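Local coordinates for protein carbohydrate kinase, FGGY (Rhodospirillum rubrum, PDB 3IFR) that probably phosphorylates D-xylulose, as a sugar kinase of the FGGY family with the actin-like ATPase fold, at residues T17-I22 with R36-S41. Sequence-based numbering, arbitrary orientation.
Sequences TSTIAI and RPTTLS
Thr-19 and Arg-36 form an antiparallel hydrogen-bonded pair near the open end of the beta hairpin made by strands 18-25 and 29-37, in the N-terminal FGGY domain of the actin-like ATPase fold. The amide of Thr-19 reaches Arg-36 O at 2.7 Å, nearly straight at the hydrogen and close to the C=O axis of Arg-36. The return bond, Arg-36 N to Thr-19 O, spans 2.9 Å and lies in the carbonyl plane but is more bent, 130° at the hydrogen. Ser-18 and Pro-37 follow as a non-hydrogen-bonded pair; here CA of Ser-18 approaches Arg-36 O, which thus takes a CA-H...O contact as well as the Thr-19 bond. Beyond the pair, where the chain leaves the strand at Thr-38, Thr-38 N still reaches Thr-17 O at 3.0 Å, but from above the carbonyl plane, 72° out of it.

The side chains of Thr-19 and Thr-38 cross at about a right angle, their OG1 atoms 3.3 Å apart. In both, OG1 stands anti to the carbonyl carbon (chi1 -60° in Thr-19), which sets each OG1 beside its backbone N and the methyl anti to that N. One water joins them, 2.6 Å from Thr-19 OG1 and 2.7 Å from Thr-38 OG1. Asn-58 of helix 52-70 hydrogen-bonds both hydroxyls through OD1, so these buried groups are tied to the helix lying over this face of the sheet.

Arg-36 leaves the same face, but its guanidinium group turns off from strand 18-25 to a salt bridge between NH2 and Glu-65 OE1, farther along that helix. Just past the hairpin, the amide N of Thr-39 hydrogen-bonds Gln-54 OE1.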
loop_
_atom_site.group_PDB
_atom_site.type_symbol
_atom_site.label_atom_id
_atom_site.label_comp_id
_atom_site.label_asym_id
_atom_site.label_seq_id
_atom_site.Cartn_x
_atom_site.Cartn_y
_atom_site.Cartn_z
ATOM N N THR A 17 -10.638 7.015 1.302
ATOM C CA THR A 17 -11.705 7.741 1.979
ATOM C C THR A 17 -11.380 9.230 2.140
ATOM O O THR A 17 -12.135 9.994 2.756
ATOM C CB THR A 17 -12.046 7.135 3.344
ATOM O OG1 THR A 17 -10.922 7.286 4.201
ATOM C CG2 THR A 17 -12.427 5.638 3.209
ATOM N N SER A 18 -10.281 9.649 1.526
ATOM C CA SER A 18 -9.803 10.993 1.727
ATOM C C SER A 18 -8.857 11.545 0.613
ATOM O O SER A 18 -7.993 10.824 0.135
ATOM C CB SER A 18 -9.095 10.969 3.054
ATOM O OG SER A 18 -8.982 12.267 3.496
ATOM N N THR A 19 -9.041 12.801 0.199
ATOM C CA THR A 19 -8.165 13.431 -0.773
ATOM C C THR A 19 -7.362 14.488 -0.047
ATOM O O THR A 19 -7.924 15.394 0.536
ATOM C CB THR A 19 -8.921 14.134 -1.924
ATOM O OG1 THR A 19 -9.728 13.204 -2.630
ATOM C CG2 THR A 19 -7.937 14.766 -2.904
ATOM N N ILE A 20 -6.042 14.374 -0.087
ATOM C CA ILE A 20 -5.173 15.151 0.782
ATOM C C ILE A 20 -4.121 15.783 -0.074
ATOM O O ILE A 20 -3.576 15.114 -0.941
ATOM C CB ILE A 20 -4.497 14.241 1.785
ATOM C CG1 ILE A 20 -5.545 13.618 2.712
ATOM C CG2 ILE A 20 -3.480 15.025 2.608
ATOM C CD1 ILE A 20 -5.005 12.442 3.543
ATOM N N ALA A 21 -3.863 17.066 0.134
ATOM C CA ALA A 21 -2.773 17.751 -0.558
ATOM C C ALA A 21 -1.914 18.491 0.453
ATOM O O ALA A 21 -2.439 19.054 1.421
ATOM C CB ALA A 21 -3.296 18.753 -1.553
ATOM N N ILE A 22 -0.613 18.546 0.179
ATOM C CA ILE A 22 0.305 19.292 1.028
ATOM C C ILE A 22 1.247 20.192 0.241
ATOM O O ILE A 22 1.604 19.904 -0.922
ATOM C CB ILE A 22 1.163 18.351 1.877
ATOM C CG1 ILE A 22 2.126 17.601 0.955
ATOM C CG2 ILE A 22 0.255 17.380 2.648
ATOM C CD1 ILE A 22 2.883 16.463 1.643
ATOM N N ARG A 36 -10.244 16.405 2.022
ATOM C CA ARG A 36 -11.656 16.335 1.704
ATOM C C ARG A 36 -12.017 14.860 1.717
ATOM O O ARG A 36 -11.246 14.018 1.222
ATOM C CB ARG A 36 -11.968 16.923 0.310
ATOM C CG ARG A 36 -11.819 18.447 0.129
ATOM C CD ARG A 36 -12.753 19.241 1.049
ATOM N NE ARG A 36 -12.707 20.681 0.772
ATOM C CZ ARG A 36 -11.793 21.498 1.283
ATOM N NH1 ARG A 36 -10.861 20.999 2.071
ATOM N NH2 ARG A 36 -11.796 22.803 1.001
ATOM N N PRO A 37 -13.204 14.541 2.262
ATOM C CA PRO A 37 -13.698 13.170 2.310
ATOM C C PRO A 37 -14.046 12.658 0.893
ATOM O O PRO A 37 -14.437 13.438 0.015
ATOM C CB PRO A 37 -14.981 13.302 3.163
ATOM C CG PRO A 37 -14.865 14.627 3.832
ATOM C CD PRO A 37 -14.189 15.481 2.824
ATOM N N THR A 38 -13.903 11.352 0.690
ATOM C CA THR A 38 -14.225 10.744 -0.587
ATOM C C THR A 38 -15.132 9.640 -0.224
ATOM O O THR A 38 -14.920 9.034 0.829
ATOM C CB THR A 38 -13.001 10.100 -1.213
ATOM O OG1 THR A 38 -12.009 11.106 -1.398
ATOM C CG2 THR A 38 -13.354 9.417 -2.535
ATOM N N THR A 39 -16.138 9.383 -1.071
ATOM C CA THR A 39 -17.127 8.350 -0.780
ATOM C C THR A 39 -16.768 7.007 -1.417
ATOM O O THR A 39 -16.526 6.923 -2.632
ATOM C CB THR A 39 -18.529 8.743 -1.267
ATOM O OG1 THR A 39 -18.899 10.022 -0.734
ATOM C CG2 THR A 39 -19.554 7.680 -0.850
ATOM N N LEU A 40 -16.701 5.968 -0.591
ATOM C CA LEU A 40 -16.643 4.596 -1.075
ATOM C C LEU A 40 -18.078 4.146 -1.168
ATOM O O LEU A 40 -18.760 4.101 -0.144
ATOM C CB LEU A 40 -15.936 3.728 -0.036
ATOM C CG LEU A 40 -15.522 2.294 -0.373
ATOM C CD1 LEU A 40 -14.911 2.196 -1.772
ATOM C CD2 LEU A 40 -14.492 1.848 0.655
ATOM N N SER A 41 -18.566 3.844 -2.369
ATOM C CA SER A 41 -19.887 3.247 -2.506
ATOM C C SER A 41 -19.797 1.738 -2.656
ATOM O O SER A 41 -18.788 1.207 -3.130
ATOM C CB SER A 41 -20.630 3.798 -3.729
ATOM O OG SER A 41 -20.646 5.210 -3.702
HETATM O O HOH W 1 -9.778 10.568 -2.856
#